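Local coordinates for CRISPR-associated protein, Cse1 family (Acidimicrobium ferrooxidans, PDB 4H3T) that probably serves as the large subunit of the type I-E CRISPR surveillance complex Cascade, helping it to recognise invading DNA, at residues Q324-R328 and Y460-D464; D382-P387 and R468-T472; F408-A412 and W487-E492. The protein carries 1 engineered substitution. One frame throughout, in Å; residues are numbered along the deposited sequence.

Helix 445-473 is shared by interactions 1 and 2 and packs against interaction 3. Its residues 460-464 meet the loop at 324-328 in interaction 1, and about two turns further along, residues 468-472 meet the strand at 382-387 in interaction 2. Their centres lie about 11 Å apart. Val326 N probably hydrogen-bonds Asp382 OD2, 3.1 Å away, and Asp464 and Arg468 form a salt bridge along the helix. Interaction 3, between helices 397-415 and 481-504, has its centre about 12 Å from that of interaction 1. Leu463 CD2 is 3.6 Å from Leu490 CD2, linking them. The centres of interactions 2 and 3 are about 17 Å apart, and Phe470 meets Trp487 between them.

Interaction 1 of 3, residues Q324-R328 and Y460-D464; sequences QQVWR and YGRLD
A chi1 of 53° folds the Trp327 indole back over its own backbone, edge toward helix 445-473, while a bend at chi3 (64°) lays the Arg328 guanidinium flat on the ring of Tyr460. The two stacked planes are only 7° apart. Arg328 CZ is 3.7 Å from the centroid of the Tyr460 ring, a cation-pi contact. Arg328 CD lies over the same ring face and adds a CH-pi contact. Arg328 NH1 donates to Gln325 OE1 at 2.8 Å, within both the carbonyl plane and the guanidinium plane, which helps fix the rotation of the stacked group. NH1 also forms a salt bridge with Glu457. A water accepts from Arg328 NE at 2.9 Å and is weakly linked to Tyr460 OH. Trp327 NE1 donates to Asp464 OD1 at 2.7 Å. This bond lies in the indole plane and reaches the carboxylate on its anti side, slightly out of the carboxylate plane. The same oxygen also pairs with Arg468. Trp327 CH2 meets the edge of the Tyr460 ring, 3.8 Å from Tyr460 CD1. Gln325 CG packs 3.6 Å from Asp464 OD1. The contact combines an arginine-tyrosine cation-pi stack with an indole-carboxylate bond, and joins a loop to one helix of the C-terminal helical bundle of Cse1 proteins.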
loop_
_atom_site.group_PDB
_atom_site.type_symbol
_atom_site.label_atom_id
_atom_site.label_comp_id
_atom_site.label_asym_id
_atom_site.label_seq_id
_atom_site.Cartn_x
_atom_site.Cartn_y
_atom_site.Cartn_z
ATOM N N GLN A 324 -10.862 -4.938 -5.648
ATOM C CA GLN A 324 -11.958 -4.884 -4.641
ATOM C C GLN A 324 -11.742 -3.732 -3.686
ATOM O O GLN A 324 -10.600 -3.299 -3.494
ATOM C CB GLN A 324 -12.061 -6.144 -3.871
ATOM C CG GLN A 324 -10.917 -6.410 -2.902
ATOM C CD GLN A 324 -11.071 -7.677 -2.141
ATOM O OE1 GLN A 324 -10.412 -7.894 -1.087
ATOM N NE2 GLN A 324 -11.752 -8.622 -2.736
ATOM N N GLN A 325 -12.797 -3.289 -3.045
ATOM C CA GLN A 325 -12.762 -2.180 -2.045
ATOM C C GLN A 325 -11.946 -2.728 -0.855
ATOM O O GLN A 325 -12.093 -3.905 -0.530
ATOM C CB GLN A 325 -14.147 -1.780 -1.620
ATOM C CG GLN A 325 -15.002 -1.183 -2.764
ATOM C CD GLN A 325 -15.808 -2.178 -3.593
ATOM O OE1 GLN A 325 -15.645 -3.399 -3.503
ATOM N NE2 GLN A 325 -16.524 -1.663 -4.568
ATOM N N VAL A 326 -11.112 -1.949 -0.238
ATOM C CA VAL A 326 -10.140 -2.453 0.726
ATOM C C VAL A 326 -10.800 -3.119 1.939
ATOM O O VAL A 326 -10.302 -4.124 2.415
ATOM C CB VAL A 326 -9.085 -1.394 1.196
ATOM C CG1 VAL A 326 -9.715 -0.247 1.917
ATOM C CG2 VAL A 326 -8.031 -2.032 2.087
ATOM N N TRP A 327 -11.948 -2.642 2.392
ATOM C CA TRP A 327 -12.619 -3.314 3.538
ATOM C C TRP A 327 -13.078 -4.752 3.264
ATOM O O TRP A 327 -13.237 -5.537 4.203
ATOM C CB TRP A 327 -13.801 -2.473 4.038
ATOM C CG TRP A 327 -14.800 -2.069 2.994
ATOM C CD1 TRP A 327 -14.770 -0.951 2.215
ATOM C CD2 TRP A 327 -15.905 -2.857 2.526
ATOM N NE1 TRP A 327 -15.809 -0.968 1.324
ATOM C CE2 TRP A 327 -16.530 -2.123 1.493
ATOM C CE3 TRP A 327 -16.538 -4.024 3.008
ATOM C CZ2 TRP A 327 -17.707 -2.576 0.857
ATOM C CZ3 TRP A 327 -17.702 -4.461 2.391
ATOM C CH2 TRP A 327 -18.305 -3.703 1.370
ATOM N N ARG A 328 -13.223 -5.151 1.975
ATOM C CA ARG A 328 -13.546 -6.527 1.662
ATOM C C ARG A 328 -12.383 -7.475 2.095
ATOM O O ARG A 328 -12.623 -8.645 2.310
ATOM C CB ARG A 328 -13.912 -6.675 0.183
ATOM C CG ARG A 328 -15.268 -6.107 -0.123
ATOM C CD ARG A 328 -15.497 -5.897 -1.600
ATOM N NE ARG A 328 -15.492 -7.114 -2.386
ATOM C CZ ARG A 328 -15.673 -7.158 -3.693
ATOM N NH1 ARG A 328 -15.809 -6.033 -4.395
ATOM N NH2 ARG A 328 -15.671 -8.317 -4.323
ATOM N N TYR A 460 -21.541 -4.433 -3.664
ATOM C CA TYR A 460 -20.347 -3.961 -2.946
ATOM C C TYR A 460 -20.122 -2.454 -3.181
ATOM O O TYR A 460 -19.772 -1.740 -2.239
ATOM C CB TYR A 460 -19.100 -4.780 -3.357
ATOM C CG TYR A 460 -19.099 -6.143 -2.724
ATOM C CD1 TYR A 460 -19.093 -6.283 -1.343
ATOM C CD2 TYR A 460 -18.963 -7.299 -3.493
ATOM C CE1 TYR A 460 -18.916 -7.520 -0.740
ATOM C CE2 TYR A 460 -18.902 -8.565 -2.887
ATOM C CZ TYR A 460 -18.910 -8.655 -1.499
ATOM O OH TYR A 460 -18.697 -9.768 -0.763
ATOM N N GLY A 461 -20.371 -1.969 -4.412
ATOM C CA GLY A 461 -20.187 -0.555 -4.712
ATOM C C GLY A 461 -21.157 0.279 -3.880
ATOM O O GLY A 461 -20.780 1.287 -3.319
ATOM N N ARG A 462 -22.418 -0.190 -3.762
ATOM C CA ARG A 462 -23.451 0.458 -2.948
ATOM C C ARG A 462 -23.164 0.389 -1.453
ATOM O O ARG A 462 -23.578 1.277 -0.731
ATOM C CB ARG A 462 -24.810 -0.189 -3.221
ATOM C CG ARG A 462 -25.357 0.218 -4.591
ATOM C CD ARG A 462 -26.164 1.506 -4.517
ATOM N NE ARG A 462 -27.481 1.240 -3.912
ATOM C CZ ARG A 462 -28.522 0.704 -4.543
ATOM N NH1 ARG A 462 -28.449 0.404 -5.837
ATOM N NH2 ARG A 462 -29.640 0.445 -3.884
ATOM N N LEU A 463 -22.450 -0.633 -0.977
ATOM C CA LEU A 463 -22.162 -0.779 0.470
ATOM C C LEU A 463 -20.857 -0.118 0.859
ATOM O O LEU A 463 -20.539 -0.076 2.055
ATOM C CB LEU A 463 -22.142 -2.286 0.858
ATOM C CG LEU A 463 -23.468 -3.004 0.765
ATOM C CD1 LEU A 463 -23.309 -4.458 1.141
ATOM C CD2 LEU A 463 -24.565 -2.329 1.647
ATOM N N ASP A 464 -20.141 0.489 -0.102
ATOM C CA ASP A 464 -18.839 1.041 0.224
ATOM C C ASP A 464 -18.947 2.215 1.224
ATOM O O ASP A 464 -18.334 2.138 2.286
ATOM C CB ASP A 464 -18.078 1.451 -1.042
ATOM C CG ASP A 464 -16.685 2.009 -0.800
ATOM O OD1 ASP A 464 -15.819 1.278 -0.234
ATOM O OD2 ASP A 464 -16.478 3.155 -1.077
HETATM O O HOH W 1 -15.346 -9.792 -1.173
#

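Interaction 2 of 3, residues D382-P387 and R468-T472; sequences DRLDTP and RHFLT
Arg468 runs from helix 445-473 to strand 375-387, its chain stretched out straight as far as NE (chi2 170°, chi3 -179°). Its CB lies beside the water that donates to both Asp385 O and Arg468 O. Arg468 CG and CD pass 3.5 and 3.7 Å from the oxygen of a second water. NE turns back to Asp464 on its own helix. Arg468 NH1 donates to Arg383 O at 2.8 Å, in the carbonyl plane and with an N-H...O angle of 163°. NH1 also donates to the second water, which accepts from Asp385 N as well. Arg468 NH2 forms a salt bridge with Asp382 OD1 at 3.2 Å, on the syn side and tilted from the guanidinium plane. Asp382 OD1 accepts from Arg383 N too. A leucine in place of Arg468 would probably leave Arg383 O without this donor and the Asp382 carboxylate without this positive mate. Beyond the arginine the contact turns apolar. Leu471 CD2 touches Leu384 CD2 at 3.8 Å, and Leu471 CG lies 3.9 Å from Pro387 CD. The strand is thus held to the helix by a charged, hydrated end and an apolar end, and the polar bonds probably set how the two line up.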
loop_
_atom_site.group_PDB
_atom_site.type_symbol
_atom_site.label_atom_id
_atom_site.label_comp_id
_atom_site.label_asym_id
_atom_site.label_seq_id
_atom_site.Cartn_x
_atom_site.Cartn_y
_atom_site.Cartn_z
ATOM N N ASP A 382 -5.392 2.210 -1.485
ATOM C CA ASP A 382 -6.614 2.596 -0.758
ATOM C C ASP A 382 -6.293 3.112 0.583
ATOM O O ASP A 382 -5.162 2.968 1.043
ATOM C CB ASP A 382 -7.556 1.360 -0.635
ATOM C CG ASP A 382 -9.079 1.625 -0.663
ATOM O OD1 ASP A 382 -9.511 2.773 -0.301
ATOM O OD2 ASP A 382 -9.848 0.695 -1.085
ATOM N N ARG A 383 -7.298 3.732 1.180
ATOM C CA ARG A 383 -7.301 4.316 2.480
ATOM C C ARG A 383 -8.540 3.844 3.223
ATOM O O ARG A 383 -9.631 3.804 2.636
ATOM C CB ARG A 383 -7.275 5.848 2.337
ATOM C CG ARG A 383 -6.285 6.298 1.269
ATOM C CD ARG A 383 -6.016 7.788 1.279
ATOM N NE ARG A 383 -4.876 8.100 2.119
ATOM C CZ ARG A 383 -3.637 8.355 1.712
ATOM N NH1 ARG A 383 -2.694 8.630 2.598
ATOM N NH2 ARG A 383 -3.334 8.357 0.411
ATOM N N LEU A 384 -8.358 3.389 4.474
ATOM C CA LEU A 384 -9.460 2.941 5.277
ATOM C C LEU A 384 -9.400 3.607 6.646
ATOM O O LEU A 384 -8.471 3.356 7.398
ATOM C CB LEU A 384 -9.423 1.413 5.394
ATOM C CG LEU A 384 -10.635 0.778 6.109
ATOM C CD1 LEU A 384 -11.986 1.043 5.358
ATOM C CD2 LEU A 384 -10.417 -0.690 6.336
ATOM N N ASP A 385 -10.424 4.372 7.000
ATOM C CA ASP A 385 -10.552 4.966 8.346
ATOM C C ASP A 385 -10.909 3.872 9.375
ATOM O O ASP A 385 -11.971 3.216 9.291
ATOM C CB ASP A 385 -11.582 6.110 8.346
ATOM C CG ASP A 385 -11.107 7.408 7.656
ATOM O OD1 ASP A 385 -9.887 7.697 7.691
ATOM O OD2 ASP A 385 -11.975 8.187 7.174
ATOM N N THR A 386 -9.942 3.562 10.236
ATOM C CA THR A 386 -10.006 2.439 11.133
ATOM C C THR A 386 -9.865 2.833 12.640
ATOM O O THR A 386 -8.803 3.346 13.062
ATOM C CB THR A 386 -8.910 1.387 10.747
ATOM O OG1 THR A 386 -9.025 1.065 9.343
ATOM C CG2 THR A 386 -9.082 0.079 11.530
ATOM N N PRO A 387 -10.867 2.445 13.456
ATOM C CA PRO A 387 -10.768 2.675 14.902
ATOM C C PRO A 387 -9.684 1.855 15.535
ATOM O O PRO A 387 -9.484 0.663 15.165
ATOM C CB PRO A 387 -12.126 2.173 15.440
ATOM C CG PRO A 387 -13.003 2.139 14.301
ATOM C CD PRO A 387 -12.186 1.861 13.113
ATOM N N ARG A 468 -17.902 2.010 5.408
ATOM C CA ARG A 468 -16.877 2.907 5.963
ATOM C C ARG A 468 -17.415 3.729 7.166
ATOM O O ARG A 468 -16.690 3.928 8.167
ATOM C CB ARG A 468 -16.351 3.819 4.863
ATOM C CG ARG A 468 -15.509 3.060 3.783
ATOM C CD ARG A 468 -15.229 3.981 2.612
ATOM N NE ARG A 468 -14.456 3.278 1.595
ATOM C CZ ARG A 468 -13.142 3.108 1.586
ATOM N NH1 ARG A 468 -12.388 3.655 2.527
ATOM N NH2 ARG A 468 -12.569 2.387 0.634
ATOM N N HIS A 469 -18.654 4.216 7.052
ATOM C CA HIS A 469 -19.390 4.934 8.115
ATOM C C HIS A 469 -19.628 4.004 9.297
ATOM O O HIS A 469 -19.474 4.409 10.432
ATOM C CB HIS A 469 -20.744 5.480 7.604
ATOM C CG HIS A 469 -21.472 6.348 8.593
ATOM N ND1 HIS A 469 -22.760 6.013 9.067
ATOM C CD2 HIS A 469 -21.124 7.557 9.115
ATOM C CE1 HIS A 469 -23.110 6.989 9.899
ATOM N NE2 HIS A 469 -22.170 7.948 9.962
ATOM N N PHE A 470 -20.044 2.774 9.034
ATOM C CA PHE A 470 -20.260 1.780 10.080
ATOM C C PHE A 470 -18.942 1.490 10.833
ATOM O O PHE A 470 -18.907 1.515 12.059
ATOM C CB PHE A 470 -20.847 0.468 9.438
ATOM C CG PHE A 470 -20.542 -0.825 10.153
ATOM C CD1 PHE A 470 -21.345 -1.273 11.192
ATOM C CD2 PHE A 470 -19.415 -1.574 9.817
ATOM C CE1 PHE A 470 -20.995 -2.422 11.917
ATOM C CE2 PHE A 470 -19.063 -2.696 10.534
ATOM C CZ PHE A 470 -19.860 -3.137 11.570
ATOM N N LEU A 471 -17.846 1.260 10.084
ATOM C CA LEU A 471 -16.564 0.943 10.679
ATOM C C LEU A 471 -16.044 2.110 11.552
ATOM O O LEU A 471 -15.649 1.894 12.712
ATOM C CB LEU A 471 -15.542 0.595 9.569
ATOM C CG LEU A 471 -14.094 0.321 10.042
ATOM C CD1 LEU A 471 -14.053 -0.916 10.901
ATOM C CD2 LEU A 471 -13.144 0.069 8.923
ATOM N N THR A 472 -16.126 3.352 11.031
ATOM C CA THR A 472 -15.727 4.558 11.803
ATOM C C THR A 472 -16.537 4.667 13.094
ATOM O O THR A 472 -15.970 5.009 14.142
ATOM C CB THR A 472 -15.848 5.851 10.929
ATOM O OG1 THR A 472 -14.836 5.750 9.908
ATOM C CG2 THR A 472 -15.618 7.108 11.711
HETATM O O HOH W 2 -13.948 3.561 7.462
HETATM O O HOH W 3 -12.857 4.673 5.310
#

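Interaction 3 of 3, residues F408-A412 and W487-E492; sequences FAAHA and WAALVE
The Phe408 ring turns its edge to helix 481-504. Trp487 CD1, Ala488 O and Glu492 CG all lie near its plane. Phe408 CE2 comes within 3.6 Å of Ala488 O, and CZ is 4.4 Å from Glu492 CG. The ring of Phe532, from helix 511-532, meets Phe408 with the planes nearly parallel. On the indole of Trp487, Val491 CG2 from the next turn of the same helix sits 3.3 Å above one face, toward the rim. Val491 also carries much of the contact between the helices. Val491 CB lies 3.7 Å from Phe408 CE2, and the two side chains run antiparallel alongside each other. With CG1 anti to the backbone N (chi1 170°), Val491 sends that methyl to Ala412 CB, 3.5 Å away. Ala409 adds a looser contact, its CA 4.4 Å from Val491 CG1. The axes of the two short segments come within 10.3 Å and run in nearly the same direction, 24° apart. The polar ends point elsewhere: Trp487 NE1 donates to Ala405 O, and Glu492 pairs with Arg529. No hydrogen bond crosses between the two segments, so the fit here rests on shape and the burial of apolar groups within the helical bundle.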
loop_
_atom_site.group_PDB
_atom_site.type_symbol
_atom_site.label_atom_id
_atom_site.label_comp_id
_atom_site.label_asym_id
_atom_site.label_seq_id
_atom_site.Cartn_x
_atom_site.Cartn_y
_atom_site.Cartn_z
ATOM N N PHE A 408 -21.423 -10.766 6.260
ATOM C CA PHE A 408 -22.828 -10.578 5.960
ATOM C C PHE A 408 -23.007 -9.916 4.589
ATOM O O PHE A 408 -23.854 -10.361 3.799
ATOM C CB PHE A 408 -23.560 -9.788 7.068
ATOM C CG PHE A 408 -25.046 -9.741 6.824
ATOM C CD1 PHE A 408 -25.772 -10.905 6.674
ATOM C CD2 PHE A 408 -25.699 -8.536 6.626
ATOM C CE1 PHE A 408 -27.122 -10.862 6.350
ATOM C CE2 PHE A 408 -27.077 -8.495 6.454
ATOM C CZ PHE A 408 -27.771 -9.659 6.262
ATOM N N ALA A 409 -22.230 -8.887 4.286
ATOM C CA ALA A 409 -22.277 -8.267 2.948
ATOM C C ALA A 409 -22.007 -9.335 1.836
ATOM O O ALA A 409 -22.658 -9.319 0.793
ATOM C CB ALA A 409 -21.276 -7.136 2.842
ATOM N N ALA A 410 -20.977 -10.165 2.031
ATOM C CA ALA A 410 -20.609 -11.233 1.091
ATOM C C ALA A 410 -21.771 -12.273 0.941
ATOM O O ALA A 410 -22.083 -12.655 -0.183
ATOM C CB ALA A 410 -19.317 -11.913 1.511
ATOM N N HIS A 411 -22.483 -12.592 2.014
ATOM C CA HIS A 411 -23.608 -13.498 1.924
ATOM C C HIS A 411 -24.764 -12.824 1.214
ATOM O O HIS A 411 -25.429 -13.496 0.457
ATOM C CB HIS A 411 -24.092 -14.014 3.301
ATOM C CG HIS A 411 -23.158 -14.994 3.940
ATOM N ND1 HIS A 411 -22.996 -15.040 5.295
ATOM C CD2 HIS A 411 -22.386 -15.945 3.388
ATOM C CE1 HIS A 411 -22.089 -15.971 5.525
ATOM N NE2 HIS A 411 -21.698 -16.542 4.414
ATOM N N ALA A 412 -24.999 -11.520 1.406
ATOM C CA ALA A 412 -26.071 -10.837 0.655
ATOM C C ALA A 412 -25.735 -10.807 -0.837
ATOM O O ALA A 412 -26.627 -10.946 -1.700
ATOM C CB ALA A 412 -26.297 -9.424 1.191
ATOM N N TRP A 487 -26.331 -2.548 10.761
ATOM C CA TRP A 487 -25.711 -2.969 9.522
ATOM C C TRP A 487 -26.603 -4.059 8.825
ATOM O O TRP A 487 -26.791 -4.022 7.608
ATOM C CB TRP A 487 -24.317 -3.510 9.786
ATOM C CG TRP A 487 -23.614 -3.948 8.532
ATOM C CD1 TRP A 487 -23.220 -5.218 8.193
ATOM C CD2 TRP A 487 -23.210 -3.102 7.455
ATOM N NE1 TRP A 487 -22.616 -5.213 6.961
ATOM C CE2 TRP A 487 -22.554 -3.918 6.504
ATOM C CE3 TRP A 487 -23.327 -1.721 7.204
ATOM C CZ2 TRP A 487 -22.049 -3.404 5.302
ATOM C CZ3 TRP A 487 -22.836 -1.220 6.004
ATOM C CH2 TRP A 487 -22.194 -2.046 5.083
ATOM N N ALA A 488 -27.169 -4.975 9.613
ATOM C CA ALA A 488 -28.028 -6.036 9.076
ATOM C C ALA A 488 -29.207 -5.439 8.291
ATOM O O ALA A 488 -29.497 -5.873 7.177
ATOM C CB ALA A 488 -28.556 -6.935 10.195
ATOM N N ALA A 489 -29.916 -4.500 8.898
ATOM C CA ALA A 489 -31.045 -3.834 8.237
ATOM C C ALA A 489 -30.592 -3.003 7.012
ATOM O O ALA A 489 -31.313 -2.960 6.024
ATOM C CB ALA A 489 -31.801 -2.934 9.234
ATOM N N LEU A 490 -29.456 -2.292 7.081
ATOM C CA LEU A 490 -28.978 -1.520 5.921
ATOM C C LEU A 490 -28.666 -2.459 4.730
ATOM O O LEU A 490 -29.156 -2.256 3.617
ATOM C CB LEU A 490 -27.749 -0.695 6.333
ATOM C CG LEU A 490 -27.225 0.275 5.293
ATOM C CD1 LEU A 490 -26.613 1.510 5.977
ATOM C CD2 LEU A 490 -26.292 -0.441 4.247
ATOM N N VAL A 491 -27.942 -3.537 4.978
ATOM C CA VAL A 491 -27.574 -4.447 3.886
ATOM C C VAL A 491 -28.819 -5.095 3.266
ATOM O O VAL A 491 -28.892 -5.187 2.045
ATOM C CB VAL A 491 -26.554 -5.495 4.368
ATOM C CG1 VAL A 491 -26.338 -6.593 3.325
ATOM C CG2 VAL A 491 -25.229 -4.845 4.732
ATOM N N GLU A 492 -29.789 -5.504 4.086
ATOM C CA GLU A 492 -31.026 -6.094 3.549
ATOM C C GLU A 492 -31.771 -5.130 2.645
ATOM O O GLU A 492 -32.295 -5.559 1.618
ATOM C CB GLU A 492 -32.011 -6.491 4.667
ATOM C CG GLU A 492 -31.673 -7.756 5.418
ATOM C CD GLU A 492 -32.910 -8.245 6.157
ATOM O OE1 GLU A 492 -33.104 -7.829 7.327
ATOM O OE2 GLU A 492 -33.772 -8.876 5.501
#